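Local atomic coordinates of DSBA-like thioredoxin domain-containing protein (Nitrosomonas europaea, PDB entry 2IN3), a protein that is probably an oxidoreductase of the DsbA family, FrnE-like, and is thought to act as a protein disulfide isomerase. Residues A[22-27]-A[176-181]; A[59-64]-A[83-88]; A[69-72]-A[78-81]; A[87-92]-A[120-125]; A[112-117]-A[133-138]. All coordinates share one frame; numbering follows the deposited sequence.

Contact 1: A[22-27]-A[176-181]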
# COMPACT_ATOMS: atom_id res chain seq x y z
N TRP A 22 -6.87 -0.09 2.07
CA TRP A 22 -7.31 0.84 3.12
C TRP A 22 -8.17 0.13 4.18
O TRP A 22 -8.03 0.39 5.37
CB TRP A 22 -8.07 1.98 2.48
CG TRP A 22 -8.63 3.08 3.36
CD1 TRP A 22 -9.89 3.64 3.27
CD2 TRP A 22 -7.91 3.87 4.32
NE1 TRP A 22 -10.01 4.70 4.16
CE2 TRP A 22 -8.81 4.86 4.81
CE3 TRP A 22 -6.61 3.82 4.83
CZ2 TRP A 22 -8.44 5.80 5.79
CZ3 TRP A 22 -6.24 4.77 5.80
CH2 TRP A 22 -7.15 5.72 6.27
N GLY A 23 -9.04 -0.80 3.77
CA GLY A 23 -9.79 -1.60 4.76
C GLY A 23 -8.86 -2.34 5.72
O GLY A 23 -9.17 -2.54 6.90
N PHE A 24 -7.72 -2.75 5.19
CA PHE A 24 -6.77 -3.62 5.89
C PHE A 24 -5.75 -2.80 6.67
O PHE A 24 -4.97 -3.38 7.45
CB PHE A 24 -6.04 -4.44 4.81
CG PHE A 24 -5.24 -5.62 5.33
CD1 PHE A 24 -5.88 -6.73 5.85
CD2 PHE A 24 -3.84 -5.60 5.26
CE1 PHE A 24 -5.14 -7.84 6.29
CE2 PHE A 24 -3.08 -6.71 5.67
CZ PHE A 24 -3.75 -7.83 6.18
N ALA A 25 -5.73 -1.48 6.49
CA ALA A 25 -4.71 -0.66 7.20
C ALA A 25 -4.66 -0.90 8.74
O ALA A 25 -3.56 -1.04 9.30
CB ALA A 25 -4.81 0.83 6.84
N PRO A 26 -5.84 -0.97 9.42
CA PRO A 26 -5.77 -1.28 10.86
C PRO A 26 -5.19 -2.66 11.18
O PRO A 26 -4.61 -2.86 12.25
CB PRO A 26 -7.24 -1.22 11.29
CG PRO A 26 -7.87 -0.27 10.33
CD PRO A 26 -7.23 -0.67 9.02
N VAL A 27 -5.36 -3.63 10.27
CA VAL A 27 -4.92 -5.01 10.51
C VAL A 27 -3.40 -5.07 10.38
O VAL A 27 -2.69 -5.60 11.24
CB VAL A 27 -5.57 -5.97 9.49
CG1 VAL A 27 -5.04 -7.42 9.69
CG2 VAL A 27 -7.10 -5.90 9.59
N GLY A 176 -4.28 -11.33 -5.77
CA GLY A 176 -5.21 -10.54 -4.99
C GLY A 176 -4.44 -9.62 -4.08
O GLY A 176 -3.30 -9.90 -3.72
N PHE A 177 -5.05 -8.49 -3.74
CA PHE A 177 -4.37 -7.47 -2.91
C PHE A 177 -5.39 -7.01 -1.89
O PHE A 177 -6.58 -7.01 -2.20
CB PHE A 177 -3.88 -6.33 -3.76
CG PHE A 177 -2.97 -6.78 -4.86
CD1 PHE A 177 -1.59 -6.68 -4.70
CD2 PHE A 177 -3.50 -7.38 -6.03
CE1 PHE A 177 -0.72 -7.14 -5.71
CE2 PHE A 177 -2.65 -7.85 -7.04
CZ PHE A 177 -1.25 -7.74 -6.88
N PRO A 178 -4.93 -6.67 -0.66
CA PRO A 178 -3.54 -6.70 -0.18
C PRO A 178 -3.02 -8.15 -0.10
O PRO A 178 -3.83 -9.06 0.02
CB PRO A 178 -3.67 -6.15 1.26
CG PRO A 178 -5.09 -6.45 1.66
CD PRO A 178 -5.87 -6.25 0.39
N ALA A 179 -1.71 -8.35 -0.18
CA ALA A 179 -1.17 -9.70 -0.04
C ALA A 179 -0.05 -9.63 0.97
O ALA A 179 0.54 -8.57 1.17
CB ALA A 179 -0.67 -10.24 -1.37
N LEU A 180 0.21 -10.76 1.61
CA LEU A 180 1.30 -10.84 2.57
C LEU A 180 2.13 -12.05 2.21
O LEU A 180 1.58 -13.15 1.99
CB LEU A 180 0.74 -11.00 4.00
CG LEU A 180 0.20 -9.70 4.64
CD1 LEU A 180 -0.43 -10.04 5.98
CD2 LEU A 180 1.27 -8.66 4.87
N VAL A 181 3.44 -11.84 2.15
CA VAL A 181 4.40 -12.89 1.81
C VAL A 181 5.55 -12.83 2.80
O VAL A 181 6.13 -11.76 3.02
CB VAL A 181 4.97 -12.72 0.36
CG1 VAL A 181 6.15 -13.69 0.12
CG2 VAL A 181 3.89 -12.96 -0.67

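Contact 2: A[59-64]-A[83-88]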
# COMPACT_ATOMS: atom_id res chain seq x y z
N GLU A 59 -18.80 2.40 -15.80
CA GLU A 59 -19.00 1.03 -15.29
C GLU A 59 -17.92 0.65 -14.30
O GLU A 59 -18.19 0.05 -13.24
CB GLU A 59 -18.97 0.03 -16.44
CG GLU A 59 -20.32 -0.30 -17.02
CD GLU A 59 -20.22 -0.81 -18.45
OE1 GLU A 59 -19.10 -1.21 -18.87
OE2 GLU A 59 -21.24 -0.81 -19.16
N LYS A 60 -16.69 0.99 -14.66
CA LYS A 60 -15.54 0.72 -13.81
C LYS A 60 -15.61 1.57 -12.54
O LYS A 60 -15.35 1.08 -11.43
CB LYS A 60 -14.21 0.93 -14.58
CG LYS A 60 -12.93 0.73 -13.74
CD LYS A 60 -12.82 -0.68 -13.13
CE LYS A 60 -12.75 -1.75 -14.23
NZ LYS A 60 -12.96 -3.15 -13.70
N ARG A 61 -16.00 2.83 -12.68
CA ARG A 61 -16.17 3.69 -11.49
C ARG A 61 -17.22 3.10 -10.52
O ARG A 61 -17.02 3.09 -9.32
CB ARG A 61 -16.57 5.11 -11.93
CG ARG A 61 -16.84 6.08 -10.81
CD ARG A 61 -17.40 7.44 -11.35
NE ARG A 61 -17.71 8.31 -10.22
CZ ARG A 61 -18.89 8.35 -9.61
NH1 ARG A 61 -19.91 7.60 -10.05
NH2 ARG A 61 -19.07 9.14 -8.55
N ALA A 62 -18.33 2.62 -11.05
CA ALA A 62 -19.37 2.02 -10.19
C ALA A 62 -18.86 0.76 -9.48
O ALA A 62 -19.20 0.52 -8.32
CB ALA A 62 -20.63 1.72 -10.98
N GLN A 63 -18.05 -0.04 -10.16
CA GLN A 63 -17.45 -1.21 -9.51
C GLN A 63 -16.59 -0.78 -8.35
O GLN A 63 -16.64 -1.37 -7.28
CB GLN A 63 -16.61 -2.03 -10.50
CG GLN A 63 -17.43 -2.69 -11.55
CD GLN A 63 -16.61 -3.47 -12.56
OE1 GLN A 63 -15.63 -2.96 -13.12
NE2 GLN A 63 -17.03 -4.70 -12.82
N ILE A 64 -15.77 0.24 -8.58
CA ILE A 64 -14.84 0.70 -7.54
C ILE A 64 -15.63 1.23 -6.33
O ILE A 64 -15.32 0.89 -5.18
CB ILE A 64 -13.86 1.78 -8.11
CG1 ILE A 64 -12.91 1.15 -9.14
CG2 ILE A 64 -13.09 2.48 -6.97
CD1 ILE A 64 -12.20 2.16 -10.05
N ASN A 83 -19.35 13.41 -4.35
CA ASN A 83 -18.48 13.76 -5.49
C ASN A 83 -17.21 12.92 -5.68
O ASN A 83 -16.26 13.39 -6.30
CB ASN A 83 -18.19 15.26 -5.53
CG ASN A 83 -19.46 16.08 -5.71
OD1 ASN A 83 -20.14 16.41 -4.74
ND2 ASN A 83 -19.79 16.39 -6.96
N ALA A 84 -17.21 11.70 -5.16
CA ALA A 84 -16.14 10.72 -5.38
C ALA A 84 -15.85 10.50 -6.86
O ALA A 84 -16.77 10.49 -7.70
CB ALA A 84 -16.48 9.38 -4.71
N LEU A 85 -14.56 10.34 -7.17
CA LEU A 85 -14.11 9.97 -8.51
C LEU A 85 -14.86 10.71 -9.62
O LEU A 85 -15.59 10.08 -10.39
CB LEU A 85 -14.22 8.44 -8.71
CG LEU A 85 -13.44 7.58 -7.70
CD1 LEU A 85 -13.81 6.10 -7.79
CD2 LEU A 85 -11.94 7.76 -7.88
N PRO A 86 -14.66 12.05 -9.72
CA PRO A 86 -15.40 12.87 -10.69
C PRO A 86 -15.00 12.47 -12.10
O PRO A 86 -13.90 11.96 -12.30
CB PRO A 86 -14.90 14.31 -10.44
CG PRO A 86 -14.02 14.25 -9.25
CD PRO A 86 -13.67 12.83 -8.96
N GLU A 87 -15.87 12.71 -13.08
CA GLU A 87 -15.55 12.32 -14.44
C GLU A 87 -14.35 13.14 -14.93
O GLU A 87 -14.26 14.35 -14.71
CB GLU A 87 -16.78 12.41 -15.38
CG GLU A 87 -16.89 13.64 -16.24
CD GLU A 87 -16.12 13.52 -17.57
OE1 GLU A 87 -15.31 12.57 -17.72
OE2 GLU A 87 -16.32 14.39 -18.45
N GLY A 88 -13.42 12.45 -15.58
CA GLY A 88 -12.19 13.08 -16.02
C GLY A 88 -11.05 12.60 -15.15
O GLY A 88 -9.89 12.73 -15.53

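Contact 3: A[69-72]-A[78-81]. With EDO (1,2-ethanediol), chain D.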
# COMPACT_ATOMS: atom_id res chain seq x y z
N HIS A 69 -17.90 1.09 -0.61
CA HIS A 69 -19.00 0.78 0.30
C HIS A 69 -18.77 -0.54 1.08
O HIS A 69 -18.93 -0.56 2.30
CB HIS A 69 -20.31 0.75 -0.48
CG HIS A 69 -20.77 2.10 -0.92
ND1 HIS A 69 -21.26 3.04 -0.05
CD2 HIS A 69 -20.84 2.67 -2.15
CE1 HIS A 69 -21.65 4.12 -0.72
NE2 HIS A 69 -21.39 3.92 -1.99
N SER A 70 -18.38 -1.63 0.39
CA SER A 70 -18.07 -2.89 1.07
C SER A 70 -17.02 -2.75 2.13
O SER A 70 -17.19 -3.29 3.23
CB SER A 70 -17.62 -4.01 0.10
OG SER A 70 -18.58 -4.22 -0.89
N VAL A 71 -15.94 -2.05 1.79
CA VAL A 71 -14.83 -1.81 2.72
C VAL A 71 -15.34 -1.02 3.94
O VAL A 71 -15.08 -1.37 5.10
CB VAL A 71 -13.66 -1.06 2.05
CG1 VAL A 71 -12.61 -0.64 3.11
CG2 VAL A 71 -13.00 -1.92 1.01
N HIS A 72 -16.07 0.05 3.65
CA HIS A 72 -16.58 0.90 4.72
C HIS A 72 -17.46 0.13 5.70
O HIS A 72 -17.25 0.19 6.91
CB HIS A 72 -17.37 2.08 4.16
CG HIS A 72 -17.89 2.98 5.22
ND1 HIS A 72 -17.06 3.62 6.11
CD2 HIS A 72 -19.16 3.31 5.57
CE1 HIS A 72 -17.79 4.32 6.97
NE2 HIS A 72 -19.06 4.16 6.65
N PRO A 78 -12.97 5.06 6.76
CA PRO A 78 -13.79 6.14 6.19
C PRO A 78 -13.57 6.34 4.67
O PRO A 78 -12.47 6.11 4.16
CB PRO A 78 -13.33 7.38 6.98
CG PRO A 78 -11.86 7.05 7.30
CD PRO A 78 -11.84 5.58 7.56
N PHE A 79 -14.62 6.79 3.98
CA PHE A 79 -14.54 7.23 2.58
C PHE A 79 -15.46 8.43 2.45
O PHE A 79 -16.49 8.48 3.10
CB PHE A 79 -15.07 6.15 1.61
CG PHE A 79 -14.25 4.87 1.58
CD1 PHE A 79 -13.35 4.64 0.54
CD2 PHE A 79 -14.46 3.88 2.53
CE1 PHE A 79 -12.63 3.45 0.46
CE2 PHE A 79 -13.72 2.69 2.49
CZ PHE A 79 -12.80 2.47 1.48
N THR A 80 -15.09 9.40 1.61
CA THR A 80 -15.97 10.51 1.25
C THR A 80 -16.61 10.17 -0.07
O THR A 80 -15.95 10.12 -1.10
CB THR A 80 -15.21 11.83 1.16
OG1 THR A 80 -14.45 11.99 2.35
CG2 THR A 80 -16.17 13.00 1.00
N PHE A 81 -17.91 9.88 -0.02
CA PHE A 81 -18.60 9.38 -1.19
C PHE A 81 -19.12 10.52 -2.03
O PHE A 81 -19.24 10.38 -3.25
CB PHE A 81 -19.74 8.44 -0.77
CG PHE A 81 -19.27 7.12 -0.28
CD1 PHE A 81 -18.82 6.17 -1.16
CD2 PHE A 81 -19.24 6.84 1.08
CE1 PHE A 81 -18.36 4.94 -0.70
CE2 PHE A 81 -18.78 5.61 1.54
CZ PHE A 81 -18.34 4.67 0.66
C1 EDO D . -21.41 -4.87 1.62
O1 EDO D . -21.13 -4.00 0.52
C2 EDO D . -20.67 -6.18 1.43
O2 EDO D . -20.81 -6.49 0.05

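Contact 4: A[87-92]-A[120-125]. With EDO (1,2-ethanediol), chain C.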
# COMPACT_ATOMS: atom_id res chain seq x y z
N GLU A 87 -15.87 12.71 -13.08
CA GLU A 87 -15.55 12.32 -14.44
C GLU A 87 -14.35 13.14 -14.93
O GLU A 87 -14.26 14.35 -14.71
CB GLU A 87 -16.78 12.41 -15.38
CG GLU A 87 -16.89 13.64 -16.24
CD GLU A 87 -16.12 13.52 -17.57
OE1 GLU A 87 -15.31 12.57 -17.72
OE2 GLU A 87 -16.32 14.39 -18.45
N GLY A 88 -13.42 12.45 -15.58
CA GLY A 88 -12.19 13.08 -16.02
C GLY A 88 -11.05 12.60 -15.15
O GLY A 88 -9.89 12.73 -15.53
N PHE A 89 -11.38 12.05 -13.98
CA PHE A 89 -10.37 11.55 -13.09
C PHE A 89 -9.62 10.39 -13.75
O PHE A 89 -10.24 9.51 -14.36
CB PHE A 89 -10.97 11.09 -11.75
CG PHE A 89 -9.95 10.61 -10.78
CD1 PHE A 89 -9.12 11.52 -10.12
CD2 PHE A 89 -9.77 9.25 -10.56
CE1 PHE A 89 -8.15 11.08 -9.22
CE2 PHE A 89 -8.81 8.78 -9.67
CZ PHE A 89 -8.00 9.69 -9.00
N ILE A 90 -8.29 10.43 -13.64
CA ILE A 90 -7.43 9.41 -14.22
C ILE A 90 -6.86 8.56 -13.08
O ILE A 90 -6.17 9.08 -12.19
CB ILE A 90 -6.32 10.02 -15.10
CG1 ILE A 90 -6.94 10.80 -16.28
CG2 ILE A 90 -5.35 8.94 -15.61
CD1 ILE A 90 -5.94 11.44 -17.20
N TYR A 91 -7.16 7.27 -13.11
CA TYR A 91 -6.82 6.37 -12.02
C TYR A 91 -5.38 5.80 -12.17
O TYR A 91 -5.19 4.59 -12.35
CB TYR A 91 -7.88 5.26 -11.92
CG TYR A 91 -8.09 4.76 -10.51
CD1 TYR A 91 -9.20 5.17 -9.75
CD2 TYR A 91 -7.15 3.92 -9.90
CE1 TYR A 91 -9.38 4.72 -8.45
CE2 TYR A 91 -7.32 3.47 -8.59
CZ TYR A 91 -8.43 3.88 -7.87
OH TYR A 91 -8.57 3.44 -6.59
N ASP A 92 -4.38 6.69 -12.09
CA ASP A 92 -2.97 6.33 -12.23
C ASP A 92 -2.33 6.02 -10.88
O ASP A 92 -2.06 6.93 -10.08
CB ASP A 92 -2.17 7.43 -12.95
CG ASP A 92 -0.70 7.05 -13.17
OD1 ASP A 92 -0.35 5.84 -13.04
OD2 ASP A 92 0.12 7.94 -13.49
N ARG A 120 -5.51 8.07 3.15
CA ARG A 120 -6.47 8.95 3.79
C ARG A 120 -6.72 10.18 2.91
O ARG A 120 -7.88 10.63 2.79
CB ARG A 120 -6.00 9.34 5.19
CG ARG A 120 -7.04 10.04 6.02
CD ARG A 120 -6.43 10.49 7.36
NE ARG A 120 -5.96 9.37 8.18
CZ ARG A 120 -4.68 9.01 8.34
NH1 ARG A 120 -3.68 9.67 7.73
NH2 ARG A 120 -4.39 7.97 9.12
N ALA A 121 -5.65 10.69 2.31
CA ALA A 121 -5.74 11.90 1.51
C ALA A 121 -6.61 11.63 0.28
O ALA A 121 -7.32 12.51 -0.18
CB ALA A 121 -4.37 12.38 1.10
N PHE A 122 -6.49 10.41 -0.25
CA PHE A 122 -7.27 9.99 -1.39
C PHE A 122 -8.73 9.66 -1.03
O PHE A 122 -9.67 10.30 -1.53
CB PHE A 122 -6.59 8.79 -2.04
CG PHE A 122 -7.31 8.28 -3.27
CD1 PHE A 122 -7.56 9.13 -4.36
CD2 PHE A 122 -7.68 6.96 -3.36
CE1 PHE A 122 -8.21 8.65 -5.51
CE2 PHE A 122 -8.34 6.47 -4.49
CZ PHE A 122 -8.61 7.32 -5.56
N TYR A 123 -8.93 8.68 -0.15
CA TYR A 123 -10.29 8.20 0.14
C TYR A 123 -11.16 9.18 0.91
O TYR A 123 -12.37 9.29 0.66
CB TYR A 123 -10.25 6.84 0.83
CG TYR A 123 -9.72 5.76 -0.09
CD1 TYR A 123 -10.39 5.47 -1.29
CD2 TYR A 123 -8.55 5.06 0.21
CE1 TYR A 123 -9.91 4.49 -2.16
CE2 TYR A 123 -8.05 4.07 -0.68
CZ TYR A 123 -8.77 3.80 -1.84
OH TYR A 123 -8.31 2.87 -2.72
N VAL A 124 -10.53 9.93 1.82
CA VAL A 124 -11.26 10.89 2.65
C VAL A 124 -11.07 12.29 2.10
O VAL A 124 -12.05 13.00 1.87
CB VAL A 124 -10.81 10.80 4.13
CG1 VAL A 124 -11.60 11.79 5.04
CG2 VAL A 124 -10.95 9.34 4.64
N GLY A 125 -9.82 12.66 1.85
CA GLY A 125 -9.51 14.03 1.43
C GLY A 125 -9.94 14.31 -0.01
O GLY A 125 -10.08 15.47 -0.39
C1 EDO C . -8.85 7.48 10.06
O1 EDO C . -8.44 8.02 8.81
C2 EDO C . -7.94 6.33 10.44
O2 EDO C . -6.61 6.64 10.04
O HOH W 1 -10.11 2.33 -4.81

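Contact 5: A[112-117]-A[133-138]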
# COMPACT_ATOMS: atom_id res chain seq x y z
N PHE A 112 5.30 3.01 6.34
CA PHE A 112 3.89 2.70 6.63
C PHE A 112 3.03 3.95 6.92
O PHE A 112 1.90 4.08 6.39
CB PHE A 112 3.75 1.63 7.72
CG PHE A 112 3.91 0.22 7.21
CD1 PHE A 112 5.18 -0.34 7.06
CD2 PHE A 112 2.79 -0.53 6.82
CE1 PHE A 112 5.34 -1.67 6.57
CE2 PHE A 112 2.94 -1.85 6.33
CZ PHE A 112 4.22 -2.41 6.21
N PRO A 113 3.53 4.87 7.75
CA PRO A 113 2.80 6.15 7.93
C PRO A 113 2.56 6.92 6.62
O PRO A 113 1.47 7.47 6.44
CB PRO A 113 3.75 6.95 8.81
CG PRO A 113 4.46 5.92 9.59
CD PRO A 113 4.72 4.82 8.61
N PHE A 114 3.55 6.96 5.71
CA PHE A 114 3.36 7.66 4.42
C PHE A 114 2.30 6.98 3.52
O PHE A 114 1.46 7.66 2.91
CB PHE A 114 4.68 7.78 3.67
CG PHE A 114 4.60 8.64 2.43
CD1 PHE A 114 4.42 10.03 2.53
CD2 PHE A 114 4.75 8.07 1.17
CE1 PHE A 114 4.36 10.82 1.38
CE2 PHE A 114 4.68 8.88 0.02
CZ PHE A 114 4.48 10.24 0.13
N PHE A 115 2.34 5.66 3.45
CA PHE A 115 1.37 4.88 2.69
C PHE A 115 -0.05 5.22 3.23
O PHE A 115 -1.01 5.50 2.46
CB PHE A 115 1.66 3.40 2.91
CG PHE A 115 0.84 2.47 2.05
CD1 PHE A 115 1.43 1.87 0.95
CD2 PHE A 115 -0.50 2.18 2.35
CE1 PHE A 115 0.73 0.99 0.13
CE2 PHE A 115 -1.23 1.28 1.51
CZ PHE A 115 -0.60 0.70 0.40
N ALA A 116 -0.20 5.19 4.54
CA ALA A 116 -1.51 5.45 5.18
C ALA A 116 -1.95 6.89 4.92
O ALA A 116 -3.10 7.13 4.63
CB ALA A 116 -1.46 5.18 6.70
N ALA A 117 -1.00 7.83 4.98
CA ALA A 117 -1.27 9.25 4.73
C ALA A 117 -1.83 9.45 3.31
O ALA A 117 -2.76 10.23 3.14
CB ALA A 117 -0.00 10.13 4.98
N ALA A 133 2.61 17.42 -6.20
CA ALA A 133 2.21 18.50 -5.31
C ALA A 133 1.54 17.93 -4.06
O ALA A 133 1.87 18.31 -2.93
CB ALA A 133 1.29 19.50 -6.03
N ILE A 134 0.64 16.98 -4.28
CA ILE A 134 -0.03 16.30 -3.18
C ILE A 134 0.93 15.44 -2.36
O ILE A 134 0.95 15.54 -1.11
CB ILE A 134 -1.26 15.50 -3.69
CG1 ILE A 134 -2.24 16.44 -4.43
CG2 ILE A 134 -1.94 14.75 -2.55
CD1 ILE A 134 -2.79 17.58 -3.58
N LEU A 135 1.72 14.61 -3.03
CA LEU A 135 2.63 13.68 -2.36
C LEU A 135 3.69 14.36 -1.48
O LEU A 135 3.96 13.90 -0.36
CB LEU A 135 3.28 12.73 -3.38
CG LEU A 135 2.32 11.76 -4.11
CD1 LEU A 135 3.01 11.04 -5.26
CD2 LEU A 135 1.65 10.76 -3.13
N LYS A 136 4.29 15.45 -1.97
CA LYS A 136 5.33 16.16 -1.22
C LYS A 136 4.78 16.82 0.05
O LYS A 136 5.45 16.88 1.09
CB LYS A 136 6.08 17.17 -2.12
CG LYS A 136 5.27 18.41 -2.49
CD LYS A 136 6.04 19.30 -3.46
CE LYS A 136 5.29 20.60 -3.76
NZ LYS A 136 5.89 21.22 -5.00
N LYS A 137 3.55 17.29 -0.03
CA LYS A 137 2.87 17.83 1.13
C LYS A 137 2.72 16.76 2.23
O LYS A 137 3.00 17.03 3.41
CB LYS A 137 1.53 18.41 0.70
CG LYS A 137 0.78 19.20 1.75
CD LYS A 137 -0.47 19.84 1.15
CE LYS A 137 -1.53 18.79 0.72
NZ LYS A 137 -2.84 19.41 0.33
N LEU A 138 2.34 15.54 1.85
CA LEU A 138 2.19 14.45 2.80
C LEU A 138 3.52 14.06 3.46
O LEU A 138 3.56 13.79 4.68
CB LEU A 138 1.47 13.23 2.15
CG LEU A 138 0.05 13.50 1.64
CD1 LEU A 138 -0.53 12.31 0.88
CD2 LEU A 138 -0.87 13.85 2.78

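Contact 1: A[22-27]-A[176-181]
The cis-proline loop of the thioredoxin fold, here Pro178, lies against Phe24 of the helix that begins at the presumed CxxC site. Pro178 reaches the aromatic ring with CG, which approaches Phe24 CG to 3.8 Å and stands over the ring face, 4.2 Å from the ring centroid and 27° off the normal, a CH-pi contact. Val27 CB, one turn further along the helix, covers the opposite face, so the ring is held between its own helix and the proline. Phe24 CG lies anti to the backbone N (chi1 -167°), which carries the ring off the helix toward the incoming strand. Its far end, CZ, meets Leu180 CD1 at 4.0 Å, and this methyl sits at the ring edge rather than over a face. No hydrogen bond crosses between the segments; shape and apolar contact carry the whole interface, which is buried. Leu180 also leans on Tyr12 and on Ile191 of the flanking strands, while Leu201 of helix 198-211 and Tyr195 add to the cover of Phe24. An alanine at Phe24 would remove the ring and would probably leave Pro178 CG without the face it rests on, opening a gap between the helix and the sheet. Pro178 follows a cis peptide bond and touches the residues of the presumed CxxC site, and a glycerol, probably from the crystallisation liquor, lies about 4 Å from its side chain. A cis-proline just before a strand, set beside the helix that follows a CxxC, is characteristic of the thioredoxin fold; here Phe24 joins the two.

Contact 2: A[59-64]-A[83-88]
Arg61 reaches from helix 58-75 to two successive carbonyls of the loop after it, Ala84 O and Leu85 O, within the helical region that DsbA relatives insert into the thioredoxin fold. Its NH2 donates to Ala84 O at 2.8 Å, nearly straight (N-H...O 170°) and in the guanidinium plane. The second donor, NE, bonds Leu85 O at 2.8 Å, more bent at 144° and with the oxygen somewhat out of that plane; NE also makes a weak bond to Ala84 O. In the two strong bonds the donors are tilted out of the carbonyl planes. Ala84 O thus has one strong and one weak donor, and both carbonyls are satisfied by a single side chain. Leu85 has a positive phi (42°), consistent with a backbone that brings both oxygens to the NE-NH2 edge. The long reach comes from an Arg61 chain extended from CG to NE. Within the helix, Lys60 NZ donates to Gln63 OE1 at 2.7 Å, so the amide oxygen there has a charged partner. Beside the polar bridge the contact is apolar. Leu85 also packs on Leu65, Trp68 and Tyr91, and across the interface its CD1 meets Ile64 CG2 at 3.8 Å.

Contact 3: A[69-72]-A[78-81]
A histidine and a phenylalanine lie almost perfectly parallel near the surface: the rings of His69 and Phe81 form an offset stack with their planes only 3° apart and their centroids 3.9 Å apart. Phe81 CE1 stands over the centre of the imidazole, 3.4 Å from His69 CE1. His69 sets off from the helix away from the loop, but its CG is turned beside the backbone N (chi1 -71°), and the ring swings back over Phe81. The other face of Phe81 is covered by Phe79 CB, so the phenyl ring is layered between the imidazole and its own loop. The join belongs to the helical region of this DsbA-like protein, where the end of helix 58-75 is folded against the loop that returns from it. Deeper in, Phe79 presents its edge to Val71, with CZ 3.5 Å from Val71 CG1. His72 CB touches the same ring at CD2, 3.8 Å away, while His72 ND1 is hydrogen-bonded to Gln77 O. Phe79 also stacks on Trp68 and meets Tyr123 and Trp22 edge-to-face; through Trp22 the loop is tied to the helix that carries the presumed CxxC site. On the far flank of the helix, Ser70 OG is hydrogen-bonded to His66 O and, at 2.9 Å, to O1 of a 1,2-ethanediol, probably from the crystallisation liquor.

Contact 4: A[87-92]-A[120-125]
Tyr91 lays its ring face against the edge of Phe122 in an offset edge-to-face pair, the planes at 83° and the centroids 5.9 Å apart. Phe122 points CZ at Tyr91 CE1, 4.0 Å away, while its CE2 comes within 3.7 Å of Tyr91 OH. From the same loop Phe89 closes on another part of the rim, its CZ 3.6 Å from Phe122 CE1. The rim of Phe122 is turned to both loop aromatics, its side chain leaving the end of helix 111-123 with CG opposite the backbone N (chi1 -179°). The polar chemistry runs through one water: it accepts from Tyr123 OH at 2.8 Å and donates to Tyr91 OH at 2.6 Å. Tyr91 OH is bonded in turn to Met17 O, so a chain of three bonds leads from Tyr123 to the backbone just before the presumed CxxC. A phenylalanine in place of Tyr91 would keep the ring contact but would probably cost the water one of its two partners and Met17 O the hydroxyl bonded to it. Nearby, Asp92 caps the start of the next helix through Glu94 N. Loop and helix end together belong to the helical region that covers the presumed active-site end of the thioredoxin fold in DsbA-type proteins.

Contact 5: A[112-117]-A[133-138]
Ala117 N donates to Pro113 O at 2.9 Å, a regular helical bond, and from this turn of helix 111-123 the Ala117 methyl faces Leu138 of helix 132-141. Between the two helices there is no hydrogen bond; the fit is made by four residues. Leu138 brings both methyls to Ala117: CD1 lies 3.8 Å from Ala117 O, and CD2 is 4.4 Å from Ala117 CB. The small alanine is consistent with the close approach of the backbones here, where the CA atoms of Ala117 and Leu138 are 6.5 Å apart. One turn back, Phe114 spans the gap to helix 132-141. A chi1 of -172° swings its ring out on the side away from the backbone N, and the ring reaches the partner helix with its rim leading. Phe114 CE1 touches Leu138 CB at 3.8 Å and lies 3.6 Å from Leu135 O, which sits at the ring edge in its plane, so the rim between CE1 and CZ, probably slightly positive, faces the carbonyl rather than the pi face. On the same rim, Phe114 CZ is 4.3 Å from Leu135 CD2. Val100 and Val103 of helix 94-106 also pack on Phe114, while Phe149 and Phe153 of helix 146-154 meet Leu135, so the pair is built into a larger apolar core. The axes of segments 112-117 and 133-138 come within 10.5 Å, at 135° between their N-to-C directions, well short of antiparallel. Such obliquely packed helices, joined by aromatic and leucine side chains, make up the helical domain that the DsbA family inserts into its thioredoxin fold.

How the contacts relate
Contact 1 joins the presumed CxxC helix to the cis-proline loop and the following strand; the other four contacts lie between its segments. Trp22 is the bridge: its NE1 is 2.8 Å from Pro78 O of contact 3, and its ring packs on Tyr123 of contact 4. Contacts 3 and 4 are tied again by Thr80 OG1 and Val124 O, 2.7 Å apart. Contact 2, centred about 9 Å from contact 4, shares Glu87 and Gly88 with it and adds Leu85 to the cover of Tyr91 and Phe122, its nearest atoms about 10 Å from contact 1. Contact 5 uses an earlier part of helix 111-123; its Leu138 CD1 lies 3.9 Å from Ala121 CB of contact 4.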